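Local coordinates for translation initiation factor eIF2 assembly protein (Schizosaccharomyces pombe, PDB 4ZGP) that is an ATP-grasp protein that acts as an ATP-dependent chaperone, binding the gamma subunit of eIF2 so that it can assemble with the alpha and beta subunits, at residues 31-44 with 230-242. Sequence-based numbering, arbitrary orientation.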
loop_
_atom_site.group_PDB
_atom_site.type_symbol
_atom_site.label_atom_id
_atom_site.label_comp_id
_atom_site.label_asym_id
_atom_site.label_seq_id
_atom_site.Cartn_x
_atom_site.Cartn_y
_atom_site.Cartn_z
ATOM N N HIS A 31 11.539 5.311 -2.441
ATOM C CA HIS A 31 10.677 5.736 -3.538
ATOM C C HIS A 31 9.231 5.260 -3.377
ATOM O O HIS A 31 8.321 5.819 -3.998
ATOM C CB HIS A 31 11.226 5.230 -4.883
ATOM C CG HIS A 31 12.537 5.849 -5.251
ATOM N ND1 HIS A 31 13.406 5.279 -6.158
ATOM C CD2 HIS A 31 13.146 6.971 -4.801
ATOM C CE1 HIS A 31 14.480 6.042 -6.274
ATOM N NE2 HIS A 31 14.348 7.074 -5.458
ATOM N N CYS A 32 9.039 4.225 -2.564
ATOM C CA CYS A 32 7.717 3.640 -2.365
ATOM C C CYS A 32 6.980 4.206 -1.161
ATOM O O CYS A 32 5.855 3.773 -0.881
ATOM C CB CYS A 32 7.823 2.112 -2.216
ATOM S SG CYS A 32 8.110 1.350 -3.828
ATOM N N GLN A 33 7.595 5.138 -0.439
ATOM C CA GLN A 33 6.864 5.793 0.650
ATOM C C GLN A 33 5.637 6.483 0.097
ATOM O O GLN A 33 5.688 7.070 -0.987
ATOM C CB GLN A 33 7.726 6.836 1.364
ATOM C CG GLN A 33 8.994 6.367 2.036
ATOM C CD GLN A 33 9.829 7.576 2.480
ATOM O OE1 GLN A 33 9.738 8.010 3.617
ATOM N NE2 GLN A 33 10.605 8.135 1.558
ATOM N N PHE A 34 4.532 6.454 0.846
ATOM C CA PHE A 34 3.294 7.075 0.378
ATOM C C PHE A 34 3.501 8.535 -0.047
ATOM O O PHE A 34 3.057 8.952 -1.112
ATOM C CB PHE A 34 2.213 7.014 1.478
ATOM C CG PHE A 34 0.855 7.368 0.989
ATOM C CD1 PHE A 34 0.008 6.384 0.487
ATOM C CD2 PHE A 34 0.410 8.678 1.040
ATOM C CE1 PHE A 34 -1.251 6.708 0.027
ATOM C CE2 PHE A 34 -0.848 9.010 0.571
ATOM C CZ PHE A 34 -1.677 8.036 0.067
ATOM N N SER A 35 4.179 9.303 0.790
ATOM C CA SER A 35 4.405 10.707 0.463
ATOM C C SER A 35 5.189 10.864 -0.846
ATOM O O SER A 35 5.004 11.834 -1.561
ATOM C CB SER A 35 5.147 11.421 1.591
ATOM O OG SER A 35 6.369 10.785 1.907
ATOM N N SER A 36 6.047 9.903 -1.170
ATOM C CA SER A 36 6.839 10.039 -2.384
ATOM C C SER A 36 6.003 9.824 -3.641
ATOM O O SER A 36 6.231 10.471 -4.647
ATOM C CB SER A 36 8.035 9.072 -2.372
ATOM O OG SER A 36 8.913 9.371 -1.299
ATOM N N TRP A 37 5.034 8.925 -3.621
ATOM C CA TRP A 37 4.331 8.699 -4.873
ATOM C C TRP A 37 2.962 9.352 -4.916
ATOM O O TRP A 37 2.420 9.591 -6.002
ATOM C CB TRP A 37 4.243 7.196 -5.180
ATOM C CG TRP A 37 3.523 6.333 -4.179
ATOM C CD1 TRP A 37 4.087 5.568 -3.199
ATOM C CD2 TRP A 37 2.112 6.127 -4.083
ATOM N NE1 TRP A 37 3.120 4.913 -2.494
ATOM C CE2 TRP A 37 1.894 5.232 -3.011
ATOM C CE3 TRP A 37 1.008 6.629 -4.778
ATOM C CZ2 TRP A 37 0.620 4.828 -2.615
ATOM C CZ3 TRP A 37 -0.263 6.214 -4.389
ATOM C CH2 TRP A 37 -0.441 5.327 -3.314
ATOM N N TYR A 38 2.409 9.674 -3.752
ATOM C CA TYR A 38 1.083 10.305 -3.719
ATOM C C TYR A 38 1.155 11.640 -4.449
ATOM O O TYR A 38 0.263 11.986 -5.210
ATOM C CB TYR A 38 0.577 10.513 -2.287
ATOM C CG TYR A 38 -0.784 11.175 -2.250
ATOM C CD1 TYR A 38 -1.925 10.466 -2.599
ATOM C CD2 TYR A 38 -0.926 12.514 -1.898
ATOM C CE1 TYR A 38 -3.178 11.073 -2.580
ATOM C CE2 TYR A 38 -2.174 13.124 -1.886
ATOM C CZ TYR A 38 -3.294 12.395 -2.232
ATOM O OH TYR A 38 -4.552 12.973 -2.223
ATOM N N SER A 39 2.253 12.351 -4.198
ATOM C CA SER A 39 2.631 13.587 -4.874
ATOM C C SER A 39 2.644 13.442 -6.391
ATOM O O SER A 39 2.017 14.221 -7.104
ATOM C CB SER A 39 4.016 14.013 -4.388
ATOM O OG SER A 39 4.822 12.846 -4.225
ATOM N N LEU A 40 3.354 12.425 -6.873
ATOM C CA LEU A 40 3.369 12.105 -8.300
ATOM C C LEU A 40 2.012 11.841 -8.921
ATOM O O LEU A 40 1.752 12.261 -10.044
ATOM C CB LEU A 40 4.231 10.863 -8.552
ATOM C CG LEU A 40 5.708 10.961 -8.219
ATOM C CD1 LEU A 40 6.411 9.628 -8.554
ATOM C CD2 LEU A 40 6.331 12.138 -9.004
ATOM N N PHE A 41 1.177 11.092 -8.205
ATOM C CA PHE A 41 0.024 10.449 -8.801
ATOM C C PHE A 41 -1.297 10.859 -8.147
ATOM O O PHE A 41 -2.253 10.093 -8.151
ATOM C CB PHE A 41 0.225 8.916 -8.725
ATOM C CG PHE A 41 1.487 8.469 -9.414
ATOM C CD1 PHE A 41 1.777 8.953 -10.663
ATOM C CD2 PHE A 41 2.384 7.630 -8.788
ATOM C CE1 PHE A 41 2.954 8.589 -11.329
ATOM C CE2 PHE A 41 3.552 7.242 -9.442
ATOM C CZ PHE A 41 3.831 7.731 -10.711
ATOM N N ARG A 42 -1.340 12.080 -7.613
ATOM C CA ARG A 42 -2.521 12.577 -6.912
ATOM C C ARG A 42 -3.789 12.456 -7.746
ATOM O O ARG A 42 -4.844 12.119 -7.225
ATOM C CB ARG A 42 -2.299 14.045 -6.495
ATOM C CG ARG A 42 -3.448 14.671 -5.695
ATOM C CD ARG A 42 -3.192 16.167 -5.470
ATOM N NE ARG A 42 -1.816 16.402 -5.038
ATOM C CZ ARG A 42 -1.437 16.584 -3.776
ATOM N NH1 ARG A 42 -2.334 16.585 -2.795
ATOM N NH2 ARG A 42 -0.156 16.778 -3.494
ATOM N N LYS A 43 -3.689 12.691 -9.046
ATOM C CA LYS A 43 -4.861 12.631 -9.917
ATOM C C LYS A 43 -5.361 11.200 -10.196
ATOM O O LYS A 43 -6.445 11.018 -10.755
ATOM C CB LYS A 43 -4.558 13.323 -11.248
ATOM C CG LYS A 43 -4.253 14.827 -11.123
ATOM C CD LYS A 43 -3.575 15.359 -12.383
ATOM C CE LYS A 43 -2.939 16.729 -12.126
ATOM N NZ LYS A 43 -2.145 17.202 -13.294
ATOM N N LEU A 44 -4.577 10.198 -9.808
ATOM C CA LEU A 44 -4.888 8.800 -10.144
ATOM C C LEU A 44 -5.301 7.965 -8.941
ATOM O O LEU A 44 -5.684 6.806 -9.082
ATOM C CB LEU A 44 -3.665 8.139 -10.803
ATOM C CG LEU A 44 -2.979 8.925 -11.925
ATOM C CD1 LEU A 44 -1.635 8.281 -12.252
ATOM C CD2 LEU A 44 -3.842 8.967 -13.167
ATOM N N ASP A 230 -3.104 1.108 -19.457
ATOM C CA ASP A 230 -3.249 2.556 -19.589
ATOM C C ASP A 230 -2.779 3.293 -18.342
ATOM O O ASP A 230 -2.134 4.342 -18.442
ATOM C CB ASP A 230 -4.698 2.925 -19.879
ATOM C CG ASP A 230 -5.122 2.592 -21.307
ATOM O OD1 ASP A 230 -4.242 2.330 -22.166
ATOM O OD2 ASP A 230 -6.343 2.598 -21.561
ATOM N N LEU A 231 -3.105 2.762 -17.166
ATOM C CA LEU A 231 -2.635 3.384 -15.925
ATOM C C LEU A 231 -1.099 3.357 -15.857
ATOM O O LEU A 231 -0.474 4.350 -15.504
ATOM C CB LEU A 231 -3.241 2.694 -14.691
ATOM C CG LEU A 231 -2.808 3.206 -13.320
ATOM C CD1 LEU A 231 -3.066 4.700 -13.227
ATOM C CD2 LEU A 231 -3.549 2.488 -12.191
ATOM N N LEU A 232 -0.491 2.230 -16.220
ATOM C CA LEU A 232 0.959 2.120 -16.140
ATOM C C LEU A 232 1.634 3.188 -17.007
ATOM O O LEU A 232 2.682 3.708 -16.642
ATOM C CB LEU A 232 1.439 0.715 -16.556
ATOM C CG LEU A 232 2.969 0.537 -16.629
ATOM C CD1 LEU A 232 3.724 0.824 -15.295
ATOM C CD2 LEU A 232 3.314 -0.871 -17.162
ATOM N N LYS A 233 1.024 3.536 -18.139
ATOM C CA LYS A 233 1.581 4.603 -18.973
ATOM C C LYS A 233 1.606 5.922 -18.221
ATOM O O LYS A 233 2.462 6.783 -18.471
ATOM C CB LYS A 233 0.784 4.779 -20.263
ATOM C CG LYS A 233 0.922 3.630 -21.235
ATOM C CD LYS A 233 -0.018 3.841 -22.420
ATOM C CE LYS A 233 0.123 2.723 -23.451
ATOM N NZ LYS A 233 -0.297 1.391 -22.917
ATOM N N LYS A 234 0.670 6.080 -17.298
ATOM C CA LYS A 234 0.606 7.313 -16.507
ATOM C C LYS A 234 1.528 7.295 -15.281
ATOM O O LYS A 234 1.603 8.284 -14.543
ATOM C CB LYS A 234 -0.834 7.571 -16.060
ATOM C CG LYS A 234 -1.761 7.937 -17.214
ATOM C CD LYS A 234 -3.192 8.034 -16.734
ATOM C CE LYS A 234 -4.159 8.044 -17.889
ATOM N NZ LYS A 234 -5.527 7.725 -17.402
ATOM N N LEU A 235 2.230 6.184 -15.066
ATOM C CA LEU A 235 3.154 6.055 -13.924
ATOM C C LEU A 235 4.596 6.307 -14.383
ATOM O O LEU A 235 5.569 5.905 -13.724
ATOM C CB LEU A 235 3.029 4.668 -13.274
ATOM C CG LEU A 235 1.620 4.283 -12.769
ATOM C CD1 LEU A 235 1.607 2.919 -12.092
ATOM C CD2 LEU A 235 1.015 5.322 -11.802
ATOM N N ASP A 236 4.708 6.988 -15.514
ATOM C CA ASP A 236 6.001 7.251 -16.156
ATOM C C ASP A 236 6.981 8.014 -15.268
ATOM O O ASP A 236 8.190 7.949 -15.485
ATOM C CB ASP A 236 5.789 8.030 -17.461
ATOM C CG ASP A 236 5.020 9.324 -17.258
ATOM O OD1 ASP A 236 3.787 9.260 -17.038
ATOM O OD2 ASP A 236 5.640 10.419 -17.341
ATOM N N THR A 237 6.478 8.726 -14.264
ATOM C CA THR A 237 7.363 9.510 -13.392
ATOM C C THR A 237 7.908 8.687 -12.230
ATOM O O THR A 237 8.748 9.170 -11.470
ATOM C CB THR A 237 6.635 10.739 -12.813
ATOM O OG1 THR A 237 5.351 10.320 -12.335
ATOM C CG2 THR A 237 6.432 11.776 -13.894
ATOM N N PHE A 238 7.430 7.450 -12.063
ATOM C CA PHE A 238 7.965 6.641 -10.989
ATOM C C PHE A 238 9.426 6.318 -11.354
ATOM O O PHE A 238 9.704 5.957 -12.492
ATOM C CB PHE A 238 7.146 5.353 -10.752
ATOM C CG PHE A 238 7.525 4.677 -9.484
ATOM C CD1 PHE A 238 7.149 5.234 -8.267
ATOM C CD2 PHE A 238 8.343 3.557 -9.486
ATOM C CE1 PHE A 238 7.540 4.648 -7.072
ATOM C CE2 PHE A 238 8.733 2.968 -8.298
ATOM C CZ PHE A 238 8.327 3.513 -7.088
ATOM N N PRO A 239 10.356 6.477 -10.393
ATOM C CA PRO A 239 11.772 6.559 -10.778
ATOM C C PRO A 239 12.482 5.224 -10.984
ATOM O O PRO A 239 13.586 5.243 -11.537
ATOM C CB PRO A 239 12.412 7.322 -9.606
ATOM C CG PRO A 239 11.516 7.124 -8.465
ATOM C CD PRO A 239 10.119 7.029 -9.047
ATOM N N ASP A 240 11.883 4.109 -10.573
ATOM C CA ASP A 240 12.537 2.797 -10.722
ATOM C C ASP A 240 11.923 1.976 -11.865
ATOM O O ASP A 240 10.751 2.115 -12.157
ATOM C CB ASP A 240 12.453 2.023 -9.411
ATOM C CG ASP A 240 13.106 2.766 -8.261
ATOM O OD1 ASP A 240 14.197 3.330 -8.477
ATOM O OD2 ASP A 240 12.539 2.773 -7.148
ATOM N N PRO A 241 12.735 1.121 -12.527
ATOM C CA PRO A 241 12.239 0.321 -13.648
ATOM C C PRO A 241 11.371 -0.863 -13.224
ATOM O O PRO A 241 10.525 -1.305 -14.017
ATOM C CB PRO A 241 13.534 -0.179 -14.306
ATOM C CG PRO A 241 14.493 -0.313 -13.169
ATOM C CD PRO A 241 14.169 0.878 -12.264
ATOM N N ASP A 242 11.607 -1.384 -12.025
ATOM C CA ASP A 242 10.849 -2.525 -11.517
ATOM C C ASP A 242 10.097 -2.151 -10.237
ATOM O O ASP A 242 10.688 -1.613 -9.299
ATOM C CB ASP A 242 11.759 -3.710 -11.203
ATOM C CG ASP A 242 12.829 -3.960 -12.276
ATOM O OD1 ASP A 242 12.621 -3.649 -13.464
ATOM O OD2 ASP A 242 13.887 -4.505 -11.903
HETATM O O HOH W 1 3.657 12.362 -12.064
#
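His31 ND1 donates a hydrogen bond of 2.8 Å to Asp240 OD2. The bond lies in the imidazole plane and meets the carboxylate on its syn side, 30° out of the carboxylate plane. Pro239 CG sits over one face of the same ring, a CH-pi contact 3.6 Å from its centroid. With an alanine at this position the Asp240 carboxylate would probably lose this donor, and Pro239 CG the ring face it rests on. The Phe238 ring turns its edge to His31 O and to Cys32 SG, with SG 3.9 Å from CZ. With CG anti to the backbone N (chi1 -168°), the far end of the Phe238 ring comes close to His31 and Cys32. In this ATP-grasp protein the contact joins the two ends of helix 34-40 to the last turn of helix 221-233 and the loop that leads to strand 243-250. Cys32 also lies close to Trp118, an ATP-binding residue. Phe41 is sandwiched. Leu235 CD2 stands over the centre of one ring face, 3.7 Å from the centroid, and Leu40 CB covers the opposite face. Leu256 and Ile259 of strand 253-261 also touch Phe41. A water bridges Leu40 O and Thr237 OG1. Leu44 CD1 meets Leu231 CD1 at 4.0 Å, while its CD2 rests on the aliphatic chain of Lys234, 3.7 Å from CD.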